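Local coordinates for protein NEQ263 (Nanoarchaeum equitans Kin4-M, PDB 5BN3) that probably binds ATP as NeqB, one of the two kinds of subunit forming the NeqA-NeqB catalytic core of an archaeal ATP synthase, at residues Y201-A206 against T229-A234; D233-I238 against A253-D258. One frame throughout, in Å; residues are numbered along the deposited sequence.

Both contacts lie in the nucleotide-binding domain and use helix 228-241, sharing D233 and A234, with centres about 10 Å apart. Interaction 1 joins that helix to helix 196-215 in the more interior place, its centre about 10 Å from the centre of the chain. Interaction 2 joins it to the start of helix 255-263, about 16 Å from that centre and only partly buried. The first combines proline-ring packing with an arginine-phenol hydrogen bond; in the second, less buried one, L235 packs its methyls on L255, Y254 and the D258 carboxylate, beside a water bridge. They touch directly: R204 NH2 of interaction 1 makes a salt bridge of 2.9 Å with D258 OD1 of interaction 2.

Interaction 1: Y201-A206 against T229-A234; sequences YTPRVA and TNYADA
In the P-loop NTPase fold of the nucleotide-binding domain, P203 and R204 of helix 196-215 meet Y231 of helix 228-241. Helix 196-215 is the crossover between parallel strands 185-190 and 220-226, which flank strand 156-162 in the sheet. The backbones approach most closely at P203 and Y231, whose CA atoms are 8.8 Å apart, so side chains alone bridge the gap. Y231 reaches from its side: with CG anti to the backbone N (chi1 173°), its ring extends across to helix 196-215. P203 CG comes obliquely against the CD1-CE1 bond of Y231, 3.8 Å from CE1. The helix is kinked here, because the backbone N atoms of P203 and R204 make no bond to the preceding turn. R204 sends an extended chain from CG to NE past the proline and meets the phenol at the ring edge. Its NH1 donates to Y231 OH over 2.9 Å, a bent bond (138° at the hydrogen), with the oxygen tilted out of the guanidinium plane. NH1 also bonds to I200 O, and NH2 forms a salt bridge with D258 of helix 255-263. D258 OD2 is a probable hydrogen-bond partner of Y231 OH, although the modelled separation is doubtfully short. With a phenylalanine in place of Y231, the ring could still touch P203, but R204 NH1 would probably lose an acceptor and D258 its phenolic partner. The guanidinium and tyrosine ring planes are 30° apart, with R204 NH1 in the ring plane, 3.9 Å from Y231 CZ.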
ATOM      1  N   TYR B 201     -29.937 -11.397  -0.003  1.00 33.66           N
ATOM      2  CA  TYR B 201     -30.973 -12.422  -0.126  1.00 39.16           C
ATOM      3  C   TYR B 201     -31.436 -12.606  -1.571  1.00 32.40           C
ATOM      4  O   TYR B 201     -31.958 -13.660  -1.929  1.00 34.13           O
ATOM      5  CB  TYR B 201     -32.171 -12.100   0.777  1.00 35.20           C
ATOM      6  CG  TYR B 201     -32.002 -12.550   2.211  1.00 42.39           C
ATOM      7  CD1 TYR B 201     -30.773 -12.989   2.682  1.00 41.54           C
ATOM      8  CD2 TYR B 201     -33.078 -12.556   3.087  1.00 48.59           C
ATOM      9  CE1 TYR B 201     -30.619 -13.408   3.990  1.00 38.97           C
ATOM     10  CE2 TYR B 201     -32.934 -12.976   4.395  1.00 35.85           C
ATOM     11  CZ  TYR B 201     -31.703 -13.401   4.840  1.00 47.65           C
ATOM     12  OH  TYR B 201     -31.552 -13.819   6.143  1.00 42.16           O
ATOM     13  N   THR B 202     -31.235 -11.582  -2.396  1.00 33.45           N
ATOM     14  CA  THR B 202     -31.665 -11.627  -3.798  1.00 34.68           C
ATOM     15  C   THR B 202     -31.152 -12.856  -4.564  1.00 35.40           C
ATOM     16  O   THR B 202     -31.951 -13.586  -5.151  1.00 34.68           O
ATOM     17  CB  THR B 202     -31.308 -10.325  -4.558  1.00 39.01           C
ATOM     18  OG1 THR B 202     -31.909  -9.206  -3.897  1.00 35.82           O
ATOM     19  CG2 THR B 202     -31.798 -10.388  -5.990  1.00 37.16           C
ATOM     20  N   PRO B 203     -29.826 -13.102  -4.556  1.00 33.20           N
ATOM     21  CA  PRO B 203     -29.396 -14.289  -5.300  1.00 35.46           C
ATOM     22  C   PRO B 203     -29.804 -15.583  -4.605  1.00 35.37           C
ATOM     23  O   PRO B 203     -29.912 -16.608  -5.270  1.00 32.52           O
ATOM     24  CB  PRO B 203     -27.869 -14.158  -5.313  1.00 33.97           C
ATOM     25  CG  PRO B 203     -27.556 -13.374  -4.083  1.00 29.27           C
ATOM     26  CD  PRO B 203     -28.680 -12.388  -3.956  1.00 29.76           C
ATOM     27  N   ARG B 204     -30.021 -15.537  -3.293  1.00 33.03           N
ATOM     28  CA  ARG B 204     -30.390 -16.735  -2.541  1.00 33.14           C
ATOM     29  C   ARG B 204     -31.817 -17.203  -2.826  1.00 29.20           C
ATOM     30  O   ARG B 204     -32.061 -18.402  -2.974  1.00 33.47           O
ATOM     31  CB  ARG B 204     -30.178 -16.513  -1.038  1.00 36.35           C
ATOM     32  CG  ARG B 204     -28.712 -16.548  -0.611  1.00 35.49           C
ATOM     33  CD  ARG B 204     -28.538 -16.226   0.865  1.00 40.06           C
ATOM     34  NE  ARG B 204     -27.192 -16.551   1.337  1.00 40.32           N
ATOM     35  CZ  ARG B 204     -26.157 -15.719   1.287  1.00 39.83           C
ATOM     36  NH1 ARG B 204     -26.306 -14.500   0.789  1.00 34.54           N
ATOM     37  NH2 ARG B 204     -24.971 -16.107   1.737  1.00 43.54           N
ATOM     38  N   VAL B 205     -32.759 -16.267  -2.904  1.00 32.25           N
ATOM     39  CA  VAL B 205     -34.135 -16.637  -3.228  1.00 34.89           C
ATOM     40  C   VAL B 205     -34.240 -17.069  -4.691  1.00 35.88           C
ATOM     41  O   VAL B 205     -34.999 -17.977  -5.023  1.00 34.35           O
ATOM     42  CB  VAL B 205     -35.163 -15.509  -2.899  1.00 43.56           C
ATOM     43  CG1 VAL B 205     -34.974 -15.010  -1.478  1.00 38.14           C
ATOM     44  CG2 VAL B 205     -35.039 -14.349  -3.867  1.00 51.87           C
ATOM     45  N   ALA B 206     -33.457 -16.431  -5.556  1.00 34.51           N
ATOM     46  CA  ALA B 206     -33.446 -16.765  -6.976  1.00 32.81           C
ATOM     47  C   ALA B 206     -32.898 -18.168  -7.216  1.00 30.34           C
ATOM     48  O   ALA B 206     -33.417 -18.919  -8.048  1.00 33.88           O
ATOM     49  CB  ALA B 206     -32.631 -15.743  -7.750  1.00 33.45           C
ATOM     50  N   THR B 229     -20.422  -7.224  -7.743  1.00 31.07           N
ATOM     51  CA  THR B 229     -19.666  -6.217  -7.007  1.00 33.19           C
ATOM     52  C   THR B 229     -20.575  -5.491  -6.014  1.00 33.15           C
ATOM     53  O   THR B 229     -20.145  -5.127  -4.918  1.00 33.68           O
ATOM     54  CB  THR B 229     -18.976  -5.219  -7.954  1.00 44.56           C
ATOM     55  OG1 THR B 229     -18.108  -5.935  -8.843  1.00 43.79           O
ATOM     56  CG2 THR B 229     -18.150  -4.225  -7.166  1.00 43.50           C
ATOM     57  N   ASN B 230     -21.835  -5.290  -6.397  1.00 25.61           N
ATOM     58  CA  ASN B 230     -22.821  -4.722  -5.483  1.00 33.57           C
ATOM     59  C   ASN B 230     -23.175  -5.702  -4.372  1.00 28.32           C
ATOM     60  O   ASN B 230     -23.454  -5.295  -3.246  1.00 34.70           O
ATOM     61  CB  ASN B 230     -24.096  -4.318  -6.227  1.00 30.07           C
ATOM     62  CG  ASN B 230     -23.877  -3.166  -7.180  1.00 31.86           C
ATOM     63  OD1 ASN B 230     -22.935  -2.388  -7.030  1.00 33.63           O
ATOM     64  ND2 ASN B 230     -24.755  -3.047  -8.170  1.00 38.79           N
ATOM     65  N   TYR B 231     -23.179  -6.991  -4.698  1.00 31.36           N
ATOM     66  CA  TYR B 231     -23.434  -8.025  -3.701  1.00 30.08           C
ATOM     67  C   TYR B 231     -22.352  -8.034  -2.629  1.00 35.21           C
ATOM     68  O   TYR B 231     -22.645  -8.088  -1.434  1.00 31.67           O
ATOM     69  CB  TYR B 231     -23.537  -9.410  -4.352  1.00 30.89           C
ATOM     70  CG  TYR B 231     -23.625 -10.519  -3.330  1.00 33.10           C
ATOM     71  CD1 TYR B 231     -24.842 -10.880  -2.775  1.00 33.49           C
ATOM     72  CD2 TYR B 231     -22.486 -11.186  -2.901  1.00 28.14           C
ATOM     73  CE1 TYR B 231     -24.925 -11.882  -1.830  1.00 35.58           C
ATOM     74  CE2 TYR B 231     -22.560 -12.185  -1.956  1.00 34.56           C
ATOM     75  CZ  TYR B 231     -23.780 -12.525  -1.423  1.00 45.47           C
ATOM     76  OH  TYR B 231     -23.850 -13.527  -0.483  1.00 38.95           O
ATOM     77  N   ALA B 232     -21.098  -8.003  -3.062  1.00 28.62           N
ATOM     78  CA  ALA B 232     -19.978  -7.964  -2.132  1.00 28.85           C
ATOM     79  C   ALA B 232     -20.039  -6.723  -1.243  1.00 32.22           C
ATOM     80  O   ALA B 232     -19.687  -6.781  -0.065  1.00 31.99           O
ATOM     81  CB  ALA B 232     -18.666  -8.013  -2.888  1.00 37.26           C
ATOM     82  N   ASP B 233     -20.482  -5.607  -1.817  1.00 29.48           N
ATOM     83  CA  ASP B 233     -20.596  -4.352  -1.081  1.00 31.65           C
ATOM     84  C   ASP B 233     -21.618  -4.474   0.046  1.00 30.17           C
ATOM     85  O   ASP B 233     -21.398  -3.988   1.156  1.00 33.08           O
ATOM     86  CB  ASP B 233     -20.989  -3.218  -2.031  1.00 34.49           C
ATOM     87  CG  ASP B 233     -21.101  -1.879  -1.329  1.00 52.70           C
ATOM     88  OD1 ASP B 233     -22.160  -1.608  -0.721  1.00 47.21           O
ATOM     89  OD2 ASP B 233     -20.135  -1.087  -1.387  1.00 43.32           O
ATOM     90  N   ALA B 234     -22.735  -5.125  -0.247  1.00 28.66           N
ATOM     91  CA  ALA B 234     -23.774  -5.346   0.749  1.00 38.60           C
ATOM     92  C   ALA B 234     -23.285  -6.280   1.853  1.00 40.64           C
ATOM     93  O   ALA B 234     -23.583  -6.069   3.030  1.00 34.07           O
ATOM     94  CB  ALA B 234     -25.021  -5.900   0.094  1.00 34.38           C
TER

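Interaction 2: D233-I238 against A253-D258; sequences DALREI and AYLYTD
Y254 OH is held by several groups: water 1 at 2.6 Å, the carboxylate of E244, and more weakly R242. The water lies in the plane of the Y254 ring, at its edge, and donates to L235 O over 3.1 Å, linking the phenol to the backbone of helix 228-241. Direct contact between 233-238 and 253-258 rests on L235, and the closest backbone pair is L235 CA and L255 CA, 8.1 Å apart. With L235 CG anti to the backbone N (chi1 -163°), both methyls reach the first turn of helix 255-263. There CD2 meets three residues: D258 OD2 at 3.4 Å, L255 CD1 at 3.8 Å and, more loosely, Y254 CE1 at 4.2 Å. The other methyl, L235 CD1, lies against the same carboxylate, 3.8 Å from D258 OD1. Leucine and aspartate approach from opposite directions. With both methyls this close to its oxygens, the hydrocarbon shields one part of a carboxylate whose polar partners, R204 and Y231, belong to interaction 1. The charge of R204 probably favours the ionised form of D258. Y254 occupies the N-cap position of helix 255-263, and its O accepts from D258 N, closing the first turn. Within 233-238, R236 NH2 makes a salt bridge of 3.1 Å to D233 OD2, meeting it from above the carboxylate plane. Two other subunits border the pair: Y256 OH bonds to G251 O of one neighbouring alpha chain, and E237 pairs with R351 of another. Helix 228-241 follows strand 220-226 of the parallel sheet and packs A234 and I238 against I200 of helix 196-215, while L255 rests on V290 and L294 of helix 290-296.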
ATOM      1  N   ASP B 233     -20.482  -5.607  -1.817  1.00 29.48           N
ATOM      2  CA  ASP B 233     -20.596  -4.352  -1.081  1.00 31.65           C
ATOM      3  C   ASP B 233     -21.618  -4.474   0.046  1.00 30.17           C
ATOM      4  O   ASP B 233     -21.398  -3.988   1.156  1.00 33.08           O
ATOM      5  CB  ASP B 233     -20.989  -3.218  -2.031  1.00 34.49           C
ATOM      6  CG  ASP B 233     -21.101  -1.879  -1.329  1.00 52.70           C
ATOM      7  OD1 ASP B 233     -22.160  -1.608  -0.721  1.00 47.21           O
ATOM      8  OD2 ASP B 233     -20.135  -1.087  -1.387  1.00 43.32           O
ATOM      9  N   ALA B 234     -22.735  -5.125  -0.247  1.00 28.66           N
ATOM     10  CA  ALA B 234     -23.774  -5.346   0.749  1.00 38.60           C
ATOM     11  C   ALA B 234     -23.285  -6.280   1.853  1.00 40.64           C
ATOM     12  O   ALA B 234     -23.583  -6.069   3.030  1.00 34.07           O
ATOM     13  CB  ALA B 234     -25.021  -5.900   0.094  1.00 34.38           C
ATOM     14  N   LEU B 235     -22.537  -7.313   1.471  1.00 31.63           N
ATOM     15  CA  LEU B 235     -21.976  -8.249   2.439  1.00 31.37           C
ATOM     16  C   LEU B 235     -21.001  -7.546   3.377  1.00 38.58           C
ATOM     17  O   LEU B 235     -20.959  -7.834   4.575  1.00 33.74           O
ATOM     18  CB  LEU B 235     -21.275  -9.411   1.724  1.00 39.12           C
ATOM     19  CG  LEU B 235     -21.006 -10.646   2.587  1.00 46.87           C
ATOM     20  CD1 LEU B 235     -22.312 -11.351   2.914  1.00 37.25           C
ATOM     21  CD2 LEU B 235     -20.031 -11.606   1.915  1.00 43.01           C
ATOM     22  N   ARG B 236     -20.221  -6.622   2.827  1.00 31.40           N
ATOM     23  CA  ARG B 236     -19.272  -5.846   3.618  1.00 28.87           C
ATOM     24  C   ARG B 236     -20.003  -4.912   4.572  1.00 32.77           C
ATOM     25  O   ARG B 236     -19.556  -4.677   5.697  1.00 34.74           O
ATOM     26  CB  ARG B 236     -18.353  -5.040   2.696  1.00 31.14           C
ATOM     27  CG  ARG B 236     -17.398  -4.108   3.421  1.00 31.33           C
ATOM     28  CD  ARG B 236     -16.421  -3.462   2.452  1.00 30.51           C
ATOM     29  NE  ARG B 236     -17.102  -2.665   1.433  1.00 32.46           N
ATOM     30  CZ  ARG B 236     -16.491  -2.087   0.403  1.00 38.25           C
ATOM     31  NH1 ARG B 236     -15.181  -2.216   0.249  1.00 32.67           N
ATOM     32  NH2 ARG B 236     -17.191  -1.386  -0.474  1.00 37.74           N
ATOM     33  N   GLU B 237     -21.129  -4.378   4.115  1.00 31.23           N
ATOM     34  CA  GLU B 237     -21.929  -3.484   4.936  1.00 37.61           C
ATOM     35  C   GLU B 237     -22.424  -4.213   6.185  1.00 38.28           C
ATOM     36  O   GLU B 237     -22.336  -3.694   7.299  1.00 44.20           O
ATOM     37  CB  GLU B 237     -23.100  -2.935   4.123  1.00 40.07           C
ATOM     38  CG  GLU B 237     -23.913  -1.901   4.862  1.00 50.51           C
ATOM     39  CD  GLU B 237     -24.914  -1.196   3.975  1.00 56.28           C
ATOM     40  OE1 GLU B 237     -24.895  -1.413   2.742  1.00 54.21           O
ATOM     41  OE2 GLU B 237     -25.724  -0.417   4.513  1.00 53.07           O
ATOM     42  N   ILE B 238     -22.927  -5.427   5.985  1.00 35.64           N
ATOM     43  CA  ILE B 238     -23.395  -6.270   7.079  1.00 34.84           C
ATOM     44  C   ILE B 238     -22.242  -6.717   7.971  1.00 43.68           C
ATOM     45  O   ILE B 238     -22.349  -6.689   9.198  1.00 44.65           O
ATOM     46  CB  ILE B 238     -24.140  -7.505   6.535  1.00 38.64           C
ATOM     47  CG1 ILE B 238     -25.346  -7.057   5.707  1.00 37.15           C
ATOM     48  CG2 ILE B 238     -24.575  -8.421   7.669  1.00 42.49           C
ATOM     49  CD1 ILE B 238     -26.105  -8.184   5.062  1.00 38.47           C
ATOM     50  N   ALA B 253     -13.514 -11.548   5.767  1.00 34.97           N
ATOM     51  CA  ALA B 253     -12.538 -12.608   5.543  1.00 40.59           C
ATOM     52  C   ALA B 253     -13.124 -13.822   4.825  1.00 39.71           C
ATOM     53  O   ALA B 253     -12.406 -14.556   4.143  1.00 37.59           O
ATOM     54  CB  ALA B 253     -11.934 -13.027   6.866  1.00 47.68           C
ATOM     55  N   TYR B 254     -14.427 -14.029   4.985  1.00 36.58           N
ATOM     56  CA  TYR B 254     -15.105 -15.183   4.405  1.00 33.97           C
ATOM     57  C   TYR B 254     -15.740 -14.880   3.046  1.00 37.51           C
ATOM     58  O   TYR B 254     -16.623 -15.610   2.603  1.00 34.34           O
ATOM     59  CB  TYR B 254     -16.173 -15.700   5.373  1.00 43.93           C
ATOM     60  CG  TYR B 254     -17.091 -14.621   5.895  1.00 41.14           C
ATOM     61  CD1 TYR B 254     -18.205 -14.218   5.174  1.00 39.18           C
ATOM     62  CD2 TYR B 254     -16.846 -14.010   7.113  1.00 48.93           C
ATOM     63  CE1 TYR B 254     -19.044 -13.236   5.649  1.00 49.44           C
ATOM     64  CE2 TYR B 254     -17.678 -13.033   7.596  1.00 43.46           C
ATOM     65  CZ  TYR B 254     -18.774 -12.646   6.863  1.00 51.64           C
ATOM     66  OH  TYR B 254     -19.607 -11.664   7.345  1.00 49.09           O
ATOM     67  N   LEU B 255     -15.291 -13.813   2.387  1.00 36.64           N
ATOM     68  CA  LEU B 255     -15.874 -13.405   1.106  1.00 32.06           C
ATOM     69  C   LEU B 255     -15.849 -14.521   0.060  1.00 26.54           C
ATOM     70  O   LEU B 255     -16.839 -14.744  -0.633  1.00 30.42           O
ATOM     71  CB  LEU B 255     -15.186 -12.146   0.563  1.00 34.10           C
ATOM     72  CG  LEU B 255     -15.731 -11.621  -0.770  1.00 33.31           C
ATOM     73  CD1 LEU B 255     -17.221 -11.348  -0.666  1.00 35.18           C
ATOM     74  CD2 LEU B 255     -14.998 -10.366  -1.213  1.00 33.64           C
ATOM     75  N   TYR B 256     -14.727 -15.228  -0.040  1.00 28.47           N
ATOM     76  CA  TYR B 256     -14.615 -16.352  -0.965  1.00 36.81           C
ATOM     77  C   TYR B 256     -15.677 -17.405  -0.671  1.00 34.74           C
ATOM     78  O   TYR B 256     -16.363 -17.881  -1.575  1.00 26.42           O
ATOM     79  CB  TYR B 256     -13.220 -16.981  -0.873  1.00 32.24           C
ATOM     80  CG  TYR B 256     -13.054 -18.261  -1.668  1.00 30.83           C
ATOM     81  CD1 TYR B 256     -13.331 -19.499  -1.098  1.00 30.21           C
ATOM     82  CD2 TYR B 256     -12.604 -18.234  -2.979  1.00 34.91           C
ATOM     83  CE1 TYR B 256     -13.178 -20.668  -1.817  1.00 30.97           C
ATOM     84  CE2 TYR B 256     -12.443 -19.401  -3.705  1.00 26.61           C
ATOM     85  CZ  TYR B 256     -12.734 -20.612  -3.119  1.00 40.08           C
ATOM     86  OH  TYR B 256     -12.580 -21.778  -3.830  1.00 35.58           O
ATOM     87  N   THR B 257     -15.797 -17.774   0.599  1.00 32.31           N
ATOM     88  CA  THR B 257     -16.733 -18.816   1.004  1.00 26.01           C
ATOM     89  C   THR B 257     -18.184 -18.396   0.760  1.00 29.66           C
ATOM     90  O   THR B 257     -19.006 -19.204   0.335  1.00 35.22           O
ATOM     91  CB  THR B 257     -16.517 -19.211   2.479  1.00 33.20           C
ATOM     92  OG1 THR B 257     -15.174 -19.682   2.647  1.00 36.61           O
ATOM     93  CG2 THR B 257     -17.479 -20.310   2.893  1.00 31.45           C
ATOM     94  N   ASP B 258     -18.493 -17.128   1.013  1.00 28.74           N
ATOM     95  CA  ASP B 258     -19.847 -16.638   0.791  1.00 30.10           C
ATOM     96  C   ASP B 258     -20.194 -16.584  -0.695  1.00 31.40           C
ATOM     97  O   ASP B 258     -21.294 -16.969  -1.093  1.00 34.55           O
ATOM     98  CB  ASP B 258     -20.040 -15.269   1.436  1.00 35.75           C
ATOM     99  CG  ASP B 258     -21.460 -14.769   1.310  1.00 53.27           C
ATOM    100  OD1 ASP B 258     -22.281 -15.067   2.203  1.00 39.19           O
ATOM    101  OD2 ASP B 258     -21.764 -14.087   0.312  1.00 46.25           O
TER
HETATM  102  O   HOH W   1     -21.523 -10.321   6.311  1.00 53.06           O